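Long-range contacts in aldehyde dehydrogenase (Bartonella henselae, PDB 3I44), which probably oxidises aldehydes to carboxylic acids with a nicotinamide dinucleotide as hydride acceptor: residues A[39-44]-A[57-62]; A[63-68]-A[222-227]; A[158-163]-A[490-495]; A[426-431]-A[471-476]; A[430-435]-A[452-457]. The protein carries 1 engineered substitution. All blocks are in the same frame, centred on the assembly; numbering follows the deposited sequence. Where two conformers were deposited one is given.

In the fold
The five contacts illustrate how a multidomain enzyme is stitched together locally and across a dimer. Interactions 1 and 2 touch, their centres about 10 Å apart, and a probable hydrogen bond from Gly60 N to Asn225 O, 2.9 Å, joins them; the Leu43 side chain lies about 9 Å from the bound sodium ion. Interactions 4 and 5 share Gly430 and Leu431, and Leu431 touches Cys303, by family probably the catalytic cysteine. Interaction 3 lies about 30 Å from interaction 4, centre to centre, within one chain, yet the dimer brings them together: Asp490 meets Arg476 of the second subunit. Strands 489-494 and 454-457 each pair with a strand of the partner across the interface.

Interaction 1 (A[39-44]-A[57-62]); sequences TPHDLY and ISLGST
Leu43 and Ile57 face each other as a hydrogen-bonded antiparallel pair: Leu43 N reaches Ile57 O at 2.8 Å, and Ile57 N returns the bond to Leu43 O at the same length. Asp42 and Ser58 form the adjoining non-hydrogen-bonded pair. The pairing outlasts the strands by one bond, because Leu59 N meets His41 O at 2.8 Å, almost straight (173°) and in the carbonyl plane.

Among the side chains, Leu59 does most of the work. Its CD1 lies over one face of the His41 imidazole, displaced toward the rim and 4.2 Å from the ring centroid, a CH-pi contact. The histidine ring is carried there by a chi1 of -171°, which sets CG anti to the backbone N. Both methyls of Leu59, CD1 and CD2, lie 3.9 Å from Leu43 CD2, while Leu43 CB rests near Ile57 CG1. The polar face behaves differently: one water accepts from His41 N and donates to Asp42 OD1 at 2.7 Å and to Ser58 OG at 2.6 Å. Arg26 holds this side too, through a salt bridge to Asp42 OD2 and a bond between its own carbonyl and Ser58 OG.

The hairpin of strands 42-47 and 52-58 occupies one margin of a four-stranded sheet, 42-47 being outermost within the chain, with strand 23-30 flanking 52-58, Pro201 against Ile57, and Ser61 at the N-cap of helix 62-79.

Interaction 2 (A[63-68]-A[222-227]); sequences RDADKA and NLINGD
Ile224 meets helix 62-79 through two separate branches, and apolar contacts dominate this junction. Its CD1 methyl lies against Ala65, 3.7 Å from Ala65 CA and 3.9 Å from Ala65 CB. Its CG2 methyl instead approaches Ala68 CB at 3.9 Å and also lies 4.1 Å from Asp64 O. A chi1 of 60° puts CG1 between the backbone N and the carbonyl carbon, spreading the two branches along successive turns of the helix. The same Ala68 CB also meets Asn222 CB at 4.1 Å. Small alanines let the helix come close, with 6.0 Å between Ala68 CA and Asn222 CA.

In the fold, this is a helix lying against the end of strand 221-223, which pairs in parallel with strand 191-195 in the sheet of what is, by family, probably the Rossmann-like coenzyme-binding domain. Helix 228-237, N-capped by Asp227, covers the same junction: Val231 touches Ile224 and Tyr234 touches Ala65.

No hydrogen bond crosses the interface; the side chains of Asn222 and Asp64 find their partners elsewhere. Asn222 ND2 donates to Gly219 O and Met192 O, while its OD1 accepts from Asn31 N, so the buried amide is held at both ends. Asp64 takes Ser38 N on OD1 and Ser61 N on OD2, tying the first turn of the helix to the chain before it. Asp64 O is used within the helix, accepting from Ala68 N at 3.0 Å.

Interaction 3 (A[158-163]-A[490-495]); sequences HYDAIG and DTKAIS
His158 and Lys492, and then Asp160 and Asp490, are hydrogen-bonded antiparallel pairs on either side of the non-hydrogen-bonded pair Tyr159 and Thr491, the strand axes standing 142° apart. The long strand 156-168 and the C-terminal strand 489-494 thereby join residues more than 300 positions apart in one sheet. That sheet runs on into the second subunit, where Ala493 and Ile494 pair in parallel with a strand of the partner, an intersubunit extension known from this family.

On one face, Tyr159 and Thr491 lie side by side, with Tyr159 CE1 3.5 Å from Thr491 CG2.

On the face of His158 and Lys492, Asp160 OD2 forms a salt bridge with Lys492 NZ at 3.1 Å, although as a hydrogen bond it is weak. The lysine starts anti to its backbone N, chi1 -175°, then bends at chi3; NZ also donates to Ala447 O of the second subunit. Ile494 CD1 sits over the centre of the His158 ring in the conformer described, a placement that a second conformer makes doubtful. Asp490, on this face too, forms salt bridges with Arg451 and Arg476 of the second subunit, while Ile162 CG1 packs across its carboxylate, 3.5 Å from Asp490 OD2.

Interaction 4 (A[426-431]-A[471-476]); sequences DTEYGL and VKFSGR
Ser474 OG accepts from Gly430 N at 2.8 Å along a nearly straight path (172°), and the same hydroxyl is bonded to Gly272 O, so two bonds grip it in the buried part of the contact. Two further hydrogen bonds join the backbones: Phe473 N to Glu428 O at 2.9 Å, and Val471 N to Gly430 O at 3.0 Å, the latter arriving from above the carbonyl plane.

These bonds knit together two loops, the one leading from helix 417-425 into strand 432-436 and the one before helix 481-486. An ST turn, in which Thr427 OG1 accepts from Tyr429 N, shapes the first; a 3-10 segment at 473-474 shapes the second.

Apolar contacts flank the bonds. Glu428 CB sits over one face of the Phe473 ring, off-centre and 4.0 Å from the centroid, as a CH-pi contact; a bend at chi2 (-59°) brings the carboxylate back alongside the ring, the two planes 83° apart. Tyr429 CD1 lies 4.1 Å from Phe473 CB, and Leu431 CB packs 3.8 Å from Ser474 CB.

Charge adds little between the loops: Glu428 OE2 and Lys472 NZ are 4.5 Å apart, too far for a salt bridge. Arg476 takes its partners from the second subunit, Glu242 and Asp490.

Interaction 5 (A[430-435]-A[452-457]); sequences GLTNYI and SGMVEV
Leu431 CD1 and Met454 CE are squeezed to 3.5 Å where the two side chains run alongside one another, tighter than ordinary carbon contact. The methionine reaches this place by bending at chi3 (-70°), which also leaves CE 3.3 Å from Thr432 OG1. On the face shared by Asn433, Val455, Ile435 and Val457 the packing is close as well: Ile435 CD1 meets Val455 CG1 at 3.8 Å, and both side chains touch Ala447 of helix 440-449.

That helix links the two parallel strands, making a beta-alpha-beta crossover. Alternating bonds zip them together, among them Asn433 N to Met454 O at 3.1 Å and Glu456 N to Asn433 O at 3.0 Å. Met454 O is doubly held, because Ser452 OG reaches it from the face of its plane opposite Asn433 N. On its other side, strand 454-457 pairs with a strand of the second subunit through Met454 and Val455.

The Met454 face loosens toward the carboxylate of Glu456, the one partly exposed residue here, where a water donates to Glu456 OE2 at 2.6 Å and bridges to Thr432 OG1. Glu456 stretches beside Tyr434, its OE1 3.6 Å from Tyr434 CE1 with carboxylate and ring planes turned 62° apart, while Tyr434 OH bonds to Asn304 O.

Interaction 1 (A[39-44]-A[57-62])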
# COMPACT_ATOMS: atom_id res chain seq x y z
N THR A 39 4.83 -31.51 -14.73
CA THR A 39 5.28 -32.76 -14.11
C THR A 39 4.35 -33.18 -12.98
O THR A 39 3.95 -32.34 -12.19
CB THR A 39 6.67 -32.59 -13.49
OG1 THR A 39 7.43 -31.68 -14.30
CG2 THR A 39 7.38 -33.92 -13.37
N PRO A 40 4.00 -34.48 -12.89
CA PRO A 40 3.16 -34.88 -11.77
C PRO A 40 3.80 -34.53 -10.42
O PRO A 40 5.03 -34.66 -10.26
CB PRO A 40 3.02 -36.40 -11.97
CG PRO A 40 3.17 -36.59 -13.43
CD PRO A 40 4.21 -35.60 -13.84
N HIS A 41 2.99 -34.01 -9.49
CA HIS A 41 3.41 -33.85 -8.08
C HIS A 41 2.12 -33.95 -7.29
O HIS A 41 1.45 -32.94 -7.03
CB HIS A 41 4.15 -32.52 -7.85
CG HIS A 41 4.77 -32.39 -6.49
ND1 HIS A 41 5.33 -31.22 -6.04
CD2 HIS A 41 4.90 -33.28 -5.48
CE1 HIS A 41 5.78 -31.39 -4.81
NE2 HIS A 41 5.56 -32.65 -4.45
N ASP A 42 1.73 -35.19 -6.99
CA ASP A 42 0.41 -35.52 -6.43
C ASP A 42 0.30 -35.10 -4.96
O ASP A 42 1.27 -35.17 -4.20
CB ASP A 42 0.13 -37.02 -6.52
CG ASP A 42 -0.29 -37.47 -7.91
OD1 ASP A 42 -0.21 -36.65 -8.87
OD2 ASP A 42 -0.71 -38.66 -8.06
N LEU A 43 -0.88 -34.63 -4.59
CA LEU A 43 -1.17 -34.34 -3.19
C LEU A 43 -2.60 -34.75 -2.93
O LEU A 43 -3.52 -34.43 -3.70
CB LEU A 43 -0.91 -32.86 -2.84
CG LEU A 43 -1.16 -32.46 -1.37
CD1 LEU A 43 -0.24 -33.18 -0.39
CD2 LEU A 43 -1.01 -30.94 -1.21
N TYR A 44 -2.80 -35.51 -1.87
CA TYR A 44 -4.14 -35.91 -1.49
C TYR A 44 -4.76 -34.75 -0.73
O TYR A 44 -4.09 -34.11 0.10
CB TYR A 44 -4.12 -37.16 -0.62
CG TYR A 44 -3.87 -38.42 -1.40
CD1 TYR A 44 -4.54 -38.67 -2.59
CD2 TYR A 44 -2.95 -39.38 -0.95
CE1 TYR A 44 -4.31 -39.81 -3.34
CE2 TYR A 44 -2.71 -40.56 -1.70
CZ TYR A 44 -3.41 -40.76 -2.89
OH TYR A 44 -3.23 -41.89 -3.66
N ILE A 57 -4.88 -33.88 -6.13
CA ILE A 57 -4.54 -32.70 -6.95
C ILE A 57 -3.06 -32.71 -7.30
O ILE A 57 -2.29 -33.51 -6.76
CB ILE A 57 -4.90 -31.36 -6.21
CG1 ILE A 57 -4.17 -31.25 -4.87
CG2 ILE A 57 -6.39 -31.26 -6.06
CD1 ILE A 57 -3.99 -29.81 -4.38
N SER A 58 -2.66 -31.79 -8.18
CA SER A 58 -1.26 -31.59 -8.53
C SER A 58 -0.74 -30.32 -7.88
O SER A 58 -1.44 -29.31 -7.90
CB SER A 58 -1.09 -31.47 -10.04
OG SER A 58 -1.51 -32.63 -10.70
N LEU A 59 0.46 -30.38 -7.30
CA LEU A 59 1.20 -29.20 -6.87
C LEU A 59 2.02 -28.71 -8.04
O LEU A 59 2.92 -29.41 -8.52
CB LEU A 59 2.12 -29.53 -5.67
CG LEU A 59 1.36 -29.83 -4.37
CD1 LEU A 59 2.31 -30.20 -3.18
CD2 LEU A 59 0.44 -28.65 -3.98
N GLY A 60 1.69 -27.51 -8.51
CA GLY A 60 2.35 -26.95 -9.70
C GLY A 60 3.78 -26.53 -9.45
O GLY A 60 4.22 -26.39 -8.31
N SER A 61 4.50 -26.33 -10.55
CA SER A 61 5.90 -25.88 -10.51
C SER A 61 5.95 -24.47 -11.04
O SER A 61 4.93 -23.94 -11.46
CB SER A 61 6.76 -26.76 -11.45
OG SER A 61 6.27 -26.67 -12.79
N THR A 62 7.14 -23.89 -11.08
CA THR A 62 7.32 -22.57 -11.65
C THR A 62 6.98 -22.49 -13.13
O THR A 62 6.48 -21.44 -13.58
CB THR A 62 8.76 -22.00 -11.42
OG1 THR A 62 9.69 -22.82 -12.10
CG2 THR A 62 9.12 -21.94 -9.95
O HOH W 1 4.51 -30.41 -10.42
O HOH W 2 4.57 -29.25 -13.02
O HOH W 3 0.29 -34.50 -10.35

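Interaction 2 (A[63-68]-A[222-227])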
# COMPACT_ATOMS: atom_id res chain seq x y z
N ARG A 63 7.19 -23.58 -13.88
CA ARG A 63 6.76 -23.66 -15.30
C ARG A 63 5.26 -23.54 -15.47
O ARG A 63 4.80 -22.89 -16.40
CB ARG A 63 7.25 -24.97 -15.99
N ASP A 64 4.48 -24.19 -14.61
CA ASP A 64 3.00 -24.08 -14.68
C ASP A 64 2.60 -22.63 -14.38
O ASP A 64 1.70 -22.09 -14.99
CB ASP A 64 2.31 -25.02 -13.69
CG ASP A 64 2.68 -26.47 -13.90
OD1 ASP A 64 2.58 -26.96 -15.05
OD2 ASP A 64 3.06 -27.12 -12.91
N ALA A 65 3.28 -22.01 -13.43
CA ALA A 65 3.02 -20.61 -13.12
C ALA A 65 3.32 -19.72 -14.34
O ALA A 65 2.53 -18.84 -14.66
CB ALA A 65 3.83 -20.15 -11.93
N ASP A 66 4.44 -19.97 -15.03
CA ASP A 66 4.81 -19.13 -16.18
C ASP A 66 3.74 -19.26 -17.25
O ASP A 66 3.36 -18.27 -17.83
CB ASP A 66 6.19 -19.48 -16.75
CG ASP A 66 7.34 -19.12 -15.82
OD1 ASP A 66 7.22 -18.20 -14.99
OD2 ASP A 66 8.39 -19.78 -15.92
N LYS A 67 3.26 -20.48 -17.48
CA LYS A 67 2.19 -20.74 -18.45
C LYS A 67 0.94 -19.92 -18.12
O LYS A 67 0.40 -19.22 -18.97
CB LYS A 67 1.78 -22.22 -18.44
CG LYS A 67 2.43 -23.18 -19.46
CD LYS A 67 1.68 -24.57 -19.48
CE LYS A 67 0.27 -24.50 -20.15
NZ LYS A 67 -0.49 -25.83 -20.10
N ALA A 68 0.44 -20.08 -16.90
CA ALA A 68 -0.72 -19.32 -16.41
C ALA A 68 -0.52 -17.80 -16.58
O ALA A 68 -1.37 -17.12 -17.15
CB ALA A 68 -1.02 -19.69 -14.95
N ASN A 222 -7.16 -17.78 -14.45
CA ASN A 222 -6.36 -19.01 -14.50
C ASN A 222 -6.16 -19.54 -13.08
O ASN A 222 -5.98 -18.76 -12.13
CB ASN A 222 -5.00 -18.75 -15.16
CG ASN A 222 -5.12 -18.08 -16.49
OD1 ASN A 222 -5.25 -18.75 -17.51
ND2 ASN A 222 -5.14 -16.72 -16.49
N LEU A 223 -6.22 -20.87 -12.94
CA LEU A 223 -6.07 -21.51 -11.65
C LEU A 223 -4.97 -22.57 -11.73
O LEU A 223 -5.01 -23.45 -12.60
CB LEU A 223 -7.41 -22.13 -11.16
CG LEU A 223 -7.37 -22.85 -9.78
CD1 LEU A 223 -8.75 -22.94 -9.12
CD2 LEU A 223 -6.80 -24.27 -9.90
N ILE A 224 -3.98 -22.42 -10.86
CA ILE A 224 -2.96 -23.45 -10.66
C ILE A 224 -2.93 -23.79 -9.17
O ILE A 224 -3.06 -22.90 -8.33
CB ILE A 224 -1.54 -23.02 -11.13
CG1 ILE A 224 -1.06 -21.77 -10.38
CG2 ILE A 224 -1.53 -22.83 -12.64
CD1 ILE A 224 0.34 -21.31 -10.72
N ASN A 225 -2.82 -25.06 -8.84
CA ASN A 225 -2.63 -25.48 -7.45
C ASN A 225 -1.15 -25.48 -7.12
O ASN A 225 -0.29 -25.49 -8.01
CB ASN A 225 -3.27 -26.85 -7.19
CG ASN A 225 -4.78 -26.79 -7.17
OD1 ASN A 225 -5.46 -27.58 -7.83
ND2 ASN A 225 -5.32 -25.83 -6.43
N GLY A 226 -0.84 -25.42 -5.82
CA GLY A 226 0.54 -25.39 -5.41
C GLY A 226 0.62 -24.98 -3.98
O GLY A 226 -0.42 -24.71 -3.36
N ASP A 227 1.85 -24.92 -3.45
CA ASP A 227 2.05 -24.56 -2.05
C ASP A 227 2.58 -23.15 -1.92
O ASP A 227 2.84 -22.48 -2.92
CB ASP A 227 2.94 -25.60 -1.32
CG ASP A 227 4.43 -25.51 -1.66
OD1 ASP A 227 4.86 -24.81 -2.61
OD2 ASP A 227 5.19 -26.17 -0.92

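Interaction 3 (A[158-163]-A[490-495])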
# COMPACT_ATOMS: atom_id res chain seq x y z
N HIS A 158 -8.69 9.36 -13.66
CA HIS A 158 -8.97 8.15 -14.46
C HIS A 158 -8.52 6.96 -13.64
O HIS A 158 -7.51 7.03 -12.93
CB HIS A 158 -8.18 8.12 -15.78
CG HIS A 158 -8.95 8.56 -16.99
ND1 HIS A 158 -8.67 8.10 -18.26
CD2 HIS A 158 -9.96 9.46 -17.13
CE1 HIS A 158 -9.49 8.68 -19.12
NE2 HIS A 158 -10.28 9.51 -18.47
N TYR A 159 -9.30 5.87 -13.69
CA TYR A 159 -8.91 4.62 -13.05
C TYR A 159 -8.55 3.64 -14.15
O TYR A 159 -9.34 3.46 -15.11
CB TYR A 159 -10.04 4.02 -12.20
CG TYR A 159 -10.40 4.81 -10.95
CD1 TYR A 159 -9.77 4.56 -9.76
CD2 TYR A 159 -11.33 5.83 -11.00
CE1 TYR A 159 -10.07 5.28 -8.64
CE2 TYR A 159 -11.65 6.57 -9.89
CZ TYR A 159 -11.02 6.28 -8.70
OH TYR A 159 -11.31 7.01 -7.54
N ASP A 160 -7.39 2.99 -14.02
CA ASP A 160 -6.92 1.99 -15.00
C ASP A 160 -6.69 0.62 -14.32
O ASP A 160 -6.15 0.55 -13.21
CB ASP A 160 -5.55 2.40 -15.56
CG ASP A 160 -5.61 3.54 -16.59
OD1 ASP A 160 -6.51 3.56 -17.44
OD2 ASP A 160 -4.66 4.37 -16.56
N ALA A 161 -7.05 -0.46 -15.01
CA ALA A 161 -6.68 -1.80 -14.56
C ALA A 161 -5.19 -1.83 -14.13
O ALA A 161 -4.32 -1.45 -14.91
CB ALA A 161 -6.93 -2.81 -15.66
N ILE A 162 -4.91 -2.26 -12.90
CA ILE A 162 -3.52 -2.32 -12.42
C ILE A 162 -2.67 -3.25 -13.31
O ILE A 162 -1.47 -2.99 -13.52
CB ILE A 162 -3.42 -2.66 -10.90
CG1 ILE A 162 -2.06 -2.22 -10.35
CG2 ILE A 162 -3.68 -4.15 -10.64
CD1 ILE A 162 -1.94 -2.12 -8.76
N GLY A 163 -3.30 -4.27 -13.88
CA GLY A 163 -2.60 -5.21 -14.77
C GLY A 163 -2.93 -6.67 -14.49
O GLY A 163 -4.06 -7.01 -14.16
N ASP A 490 -5.21 1.47 -10.74
CA ASP A 490 -4.32 2.58 -10.56
C ASP A 490 -5.09 3.85 -10.87
O ASP A 490 -6.01 3.86 -11.73
CB ASP A 490 -3.09 2.51 -11.50
CG ASP A 490 -1.94 1.66 -10.95
OD1 ASP A 490 -1.69 1.73 -9.74
OD2 ASP A 490 -1.27 0.94 -11.74
N THR A 491 -4.72 4.90 -10.19
CA THR A 491 -5.23 6.21 -10.49
C THR A 491 -4.27 6.99 -11.39
O THR A 491 -3.04 6.93 -11.24
CB THR A 491 -5.47 7.03 -9.23
OG1 THR A 491 -4.36 6.92 -8.37
CG2 THR A 491 -6.76 6.54 -8.47
N LYS A 492 -4.88 7.79 -12.27
CA LYS A 492 -4.18 8.64 -13.20
C LYS A 492 -4.83 10.03 -13.20
O LYS A 492 -6.03 10.17 -13.45
CB LYS A 492 -4.24 8.04 -14.60
CG LYS A 492 -3.43 8.79 -15.63
CD LYS A 492 -3.83 8.44 -17.04
CE LYS A 492 -3.28 7.15 -17.45
NZ LYS A 492 -3.94 6.61 -18.64
N ALA A 493 -4.03 11.06 -12.93
CA ALA A 493 -4.49 12.44 -12.86
C ALA A 493 -4.08 13.16 -14.15
O ALA A 493 -2.88 13.29 -14.44
CB ALA A 493 -3.89 13.13 -11.66
N ILE A 494 -5.08 13.55 -14.95
CA ILE A 494 -4.88 14.18 -16.25
C ILE A 494 -5.17 15.70 -16.09
O ILE A 494 -6.24 16.08 -15.60
CB ILE A 494 -5.75 13.50 -17.35
CG1 ILE A 494 -5.45 11.99 -17.44
CG2 ILE A 494 -5.56 14.19 -18.72
CD1 ILE A 494 -6.52 11.15 -18.16
N SER A 495 -4.21 16.55 -16.44
CA SER A 495 -4.29 17.97 -16.13
C SER A 495 -5.28 18.77 -17.02
O SER A 495 -5.72 19.85 -16.64
CB SER A 495 -2.92 18.64 -16.22
OG SER A 495 -2.54 18.69 -17.60

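Interaction 4 (A[426-431]-A[471-476])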
# COMPACT_ATOMS: atom_id res chain seq x y z
N ASP A 426 -3.47 -4.60 23.54
CA ASP A 426 -2.22 -5.31 23.82
C ASP A 426 -2.04 -6.50 22.87
O ASP A 426 -2.21 -7.67 23.22
CB ASP A 426 -2.17 -5.76 25.28
CG ASP A 426 -0.88 -6.47 25.62
OD1 ASP A 426 0.08 -6.36 24.83
OD2 ASP A 426 -0.82 -7.20 26.65
N THR A 427 -1.73 -6.17 21.63
CA THR A 427 -1.64 -7.15 20.57
C THR A 427 -1.02 -6.44 19.39
O THR A 427 -1.12 -5.21 19.29
CB THR A 427 -3.03 -7.71 20.15
OG1 THR A 427 -2.85 -8.67 19.10
CG2 THR A 427 -4.06 -6.53 19.70
N GLU A 428 -0.39 -7.20 18.50
CA GLU A 428 0.13 -6.65 17.26
C GLU A 428 -0.92 -6.72 16.13
O GLU A 428 -0.74 -6.14 15.06
CB GLU A 428 1.43 -7.40 16.85
CG GLU A 428 2.68 -7.10 17.75
CD GLU A 428 3.05 -5.61 17.75
OE1 GLU A 428 3.63 -5.12 16.76
OE2 GLU A 428 2.75 -4.92 18.74
N TYR A 429 -2.01 -7.44 16.40
CA TYR A 429 -3.10 -7.61 15.45
C TYR A 429 -4.07 -6.44 15.58
O TYR A 429 -3.90 -5.61 16.48
CB TYR A 429 -3.84 -8.90 15.74
CG TYR A 429 -3.10 -10.18 15.39
CD1 TYR A 429 -2.80 -10.48 14.09
CD2 TYR A 429 -2.75 -11.10 16.38
CE1 TYR A 429 -2.15 -11.65 13.76
CE2 TYR A 429 -2.09 -12.26 16.08
CZ TYR A 429 -1.79 -12.54 14.77
OH TYR A 429 -1.16 -13.71 14.43
N GLY A 430 -5.06 -6.37 14.68
CA GLY A 430 -6.09 -5.32 14.73
C GLY A 430 -7.10 -5.47 13.62
O GLY A 430 -7.22 -4.58 12.75
N LEU A 431 -7.79 -6.61 13.62
CA LEU A 431 -8.70 -6.92 12.56
C LEU A 431 -10.11 -6.42 12.99
O LEU A 431 -10.46 -5.29 12.66
CB LEU A 431 -8.63 -8.38 12.16
CG LEU A 431 -9.45 -8.82 10.95
CD1 LEU A 431 -9.21 -7.94 9.67
CD2 LEU A 431 -9.18 -10.32 10.61
N VAL A 471 -5.73 -3.45 10.45
CA VAL A 471 -4.54 -2.60 10.57
C VAL A 471 -3.41 -3.48 11.16
O VAL A 471 -3.65 -4.62 11.61
CB VAL A 471 -4.77 -1.34 11.50
CG1 VAL A 471 -5.97 -0.47 11.01
CG2 VAL A 471 -5.01 -1.78 12.90
N LYS A 472 -2.20 -2.94 11.17
CA LYS A 472 -0.98 -3.57 11.75
C LYS A 472 -0.77 -4.99 11.24
O LYS A 472 -0.80 -5.23 10.03
CB LYS A 472 -1.04 -3.51 13.27
CG LYS A 472 -0.93 -2.11 13.85
CD LYS A 472 -1.70 -1.92 15.12
CE LYS A 472 -1.00 -2.50 16.31
NZ LYS A 472 0.29 -1.85 16.52
N PHE A 473 -0.57 -5.96 12.13
CA PHE A 473 -0.26 -7.35 11.72
C PHE A 473 -1.45 -8.11 11.16
O PHE A 473 -1.31 -9.23 10.66
CB PHE A 473 0.33 -8.16 12.90
CG PHE A 473 1.82 -7.93 13.13
CD1 PHE A 473 2.44 -6.78 12.71
CD2 PHE A 473 2.61 -8.92 13.77
CE1 PHE A 473 3.87 -6.61 12.91
CE2 PHE A 473 3.99 -8.74 13.96
CZ PHE A 473 4.62 -7.59 13.54
N SER A 474 -2.63 -7.51 11.22
CA SER A 474 -3.76 -8.11 10.51
C SER A 474 -3.78 -7.76 9.00
O SER A 474 -4.66 -8.22 8.28
CB SER A 474 -5.08 -7.68 11.15
OG SER A 474 -5.16 -8.10 12.52
N GLY A 475 -2.84 -6.93 8.55
CA GLY A 475 -2.81 -6.46 7.15
C GLY A 475 -3.63 -5.19 7.04
O GLY A 475 -4.28 -4.77 8.01
N ARG A 476 -3.61 -4.56 5.87
CA ARG A 476 -4.33 -3.31 5.65
C ARG A 476 -5.17 -3.33 4.38
O ARG A 476 -5.68 -2.30 3.95
CB ARG A 476 -3.34 -2.13 5.61
CG ARG A 476 -2.95 -1.68 7.01
CD ARG A 476 -2.07 -0.46 7.00
NE ARG A 476 -2.02 0.13 8.33
CZ ARG A 476 -1.13 -0.14 9.29
NH1 ARG A 476 -0.15 -1.00 9.11
NH2 ARG A 476 -1.23 0.49 10.45

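Interaction 5 (A[430-435]-A[452-457])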
# COMPACT_ATOMS: atom_id res chain seq x y z
N GLY A 430 -5.06 -6.37 14.68
CA GLY A 430 -6.09 -5.32 14.73
C GLY A 430 -7.10 -5.47 13.62
O GLY A 430 -7.22 -4.58 12.75
N LEU A 431 -7.79 -6.61 13.62
CA LEU A 431 -8.70 -6.92 12.56
C LEU A 431 -10.11 -6.42 12.99
O LEU A 431 -10.46 -5.29 12.66
CB LEU A 431 -8.63 -8.38 12.16
CG LEU A 431 -9.45 -8.82 10.95
CD1 LEU A 431 -9.21 -7.94 9.67
CD2 LEU A 431 -9.18 -10.32 10.61
N THR A 432 -10.87 -7.23 13.74
CA THR A 432 -12.16 -6.80 14.34
C THR A 432 -12.08 -6.86 15.83
O THR A 432 -11.70 -7.90 16.39
CB THR A 432 -13.34 -7.70 13.92
OG1 THR A 432 -13.40 -7.79 12.49
CG2 THR A 432 -14.66 -7.14 14.42
N ASN A 433 -12.44 -5.77 16.50
CA ASN A 433 -12.72 -5.78 17.92
C ASN A 433 -14.23 -5.59 18.10
O ASN A 433 -14.91 -5.05 17.21
CB ASN A 433 -11.96 -4.65 18.61
CG ASN A 433 -10.48 -4.97 18.84
OD1 ASN A 433 -10.14 -6.08 19.22
ND2 ASN A 433 -9.60 -3.98 18.65
N TYR A 434 -14.73 -6.00 19.27
CA TYR A 434 -16.16 -6.10 19.57
C TYR A 434 -16.43 -5.43 20.92
O TYR A 434 -15.63 -5.51 21.87
CB TYR A 434 -16.60 -7.57 19.61
CG TYR A 434 -16.33 -8.35 18.34
CD1 TYR A 434 -17.36 -8.64 17.46
CD2 TYR A 434 -15.04 -8.80 18.01
CE1 TYR A 434 -17.12 -9.36 16.26
CE2 TYR A 434 -14.80 -9.51 16.85
CZ TYR A 434 -15.85 -9.78 15.96
OH TYR A 434 -15.65 -10.49 14.79
N ILE A 435 -17.57 -4.75 21.01
CA ILE A 435 -17.94 -4.01 22.26
C ILE A 435 -19.40 -4.26 22.52
O ILE A 435 -20.23 -4.10 21.61
CB ILE A 435 -17.75 -2.50 22.13
CG1 ILE A 435 -16.30 -2.15 21.73
CG2 ILE A 435 -18.13 -1.74 23.44
CD1 ILE A 435 -16.13 -0.70 21.21
N SER A 452 -8.23 -1.15 15.66
CA SER A 452 -8.57 -2.17 14.70
C SER A 452 -9.14 -1.54 13.43
O SER A 452 -9.59 -0.40 13.43
CB SER A 452 -9.56 -3.19 15.30
OG SER A 452 -10.68 -2.56 15.92
N GLY A 453 -9.11 -2.29 12.34
CA GLY A 453 -9.74 -1.87 11.10
C GLY A 453 -11.25 -1.89 11.16
O GLY A 453 -11.90 -1.14 10.42
N MET A 454 -11.81 -2.77 12.00
CA MET A 454 -13.27 -2.93 12.15
C MET A 454 -13.67 -3.02 13.61
O MET A 454 -12.91 -3.51 14.45
CB MET A 454 -13.76 -4.19 11.42
CG MET A 454 -13.54 -4.16 9.92
SD MET A 454 -13.84 -5.65 9.01
CE MET A 454 -12.42 -6.67 9.59
N VAL A 455 -14.86 -2.51 13.91
CA VAL A 455 -15.41 -2.60 15.27
C VAL A 455 -16.87 -2.95 15.10
O VAL A 455 -17.60 -2.23 14.43
CB VAL A 455 -15.23 -1.31 16.06
CG1 VAL A 455 -15.79 -1.41 17.52
CG2 VAL A 455 -13.76 -0.91 16.14
N GLU A 456 -17.28 -4.10 15.64
CA GLU A 456 -18.72 -4.48 15.71
C GLU A 456 -19.29 -4.21 17.10
O GLU A 456 -18.86 -4.81 18.10
CB GLU A 456 -18.92 -5.94 15.32
CG GLU A 456 -18.50 -6.20 13.87
CD GLU A 456 -18.82 -7.60 13.36
OE1 GLU A 456 -19.67 -8.30 13.98
OE2 GLU A 456 -18.19 -7.96 12.34
N VAL A 457 -20.27 -3.32 17.14
CA VAL A 457 -20.94 -2.92 18.40
C VAL A 457 -22.28 -3.61 18.56
O VAL A 457 -23.14 -3.59 17.64
CB VAL A 457 -21.15 -1.37 18.43
CG1 VAL A 457 -21.86 -0.87 19.76
CG2 VAL A 457 -19.82 -0.68 18.27
O HOH W 4 -15.78 -7.63 11.35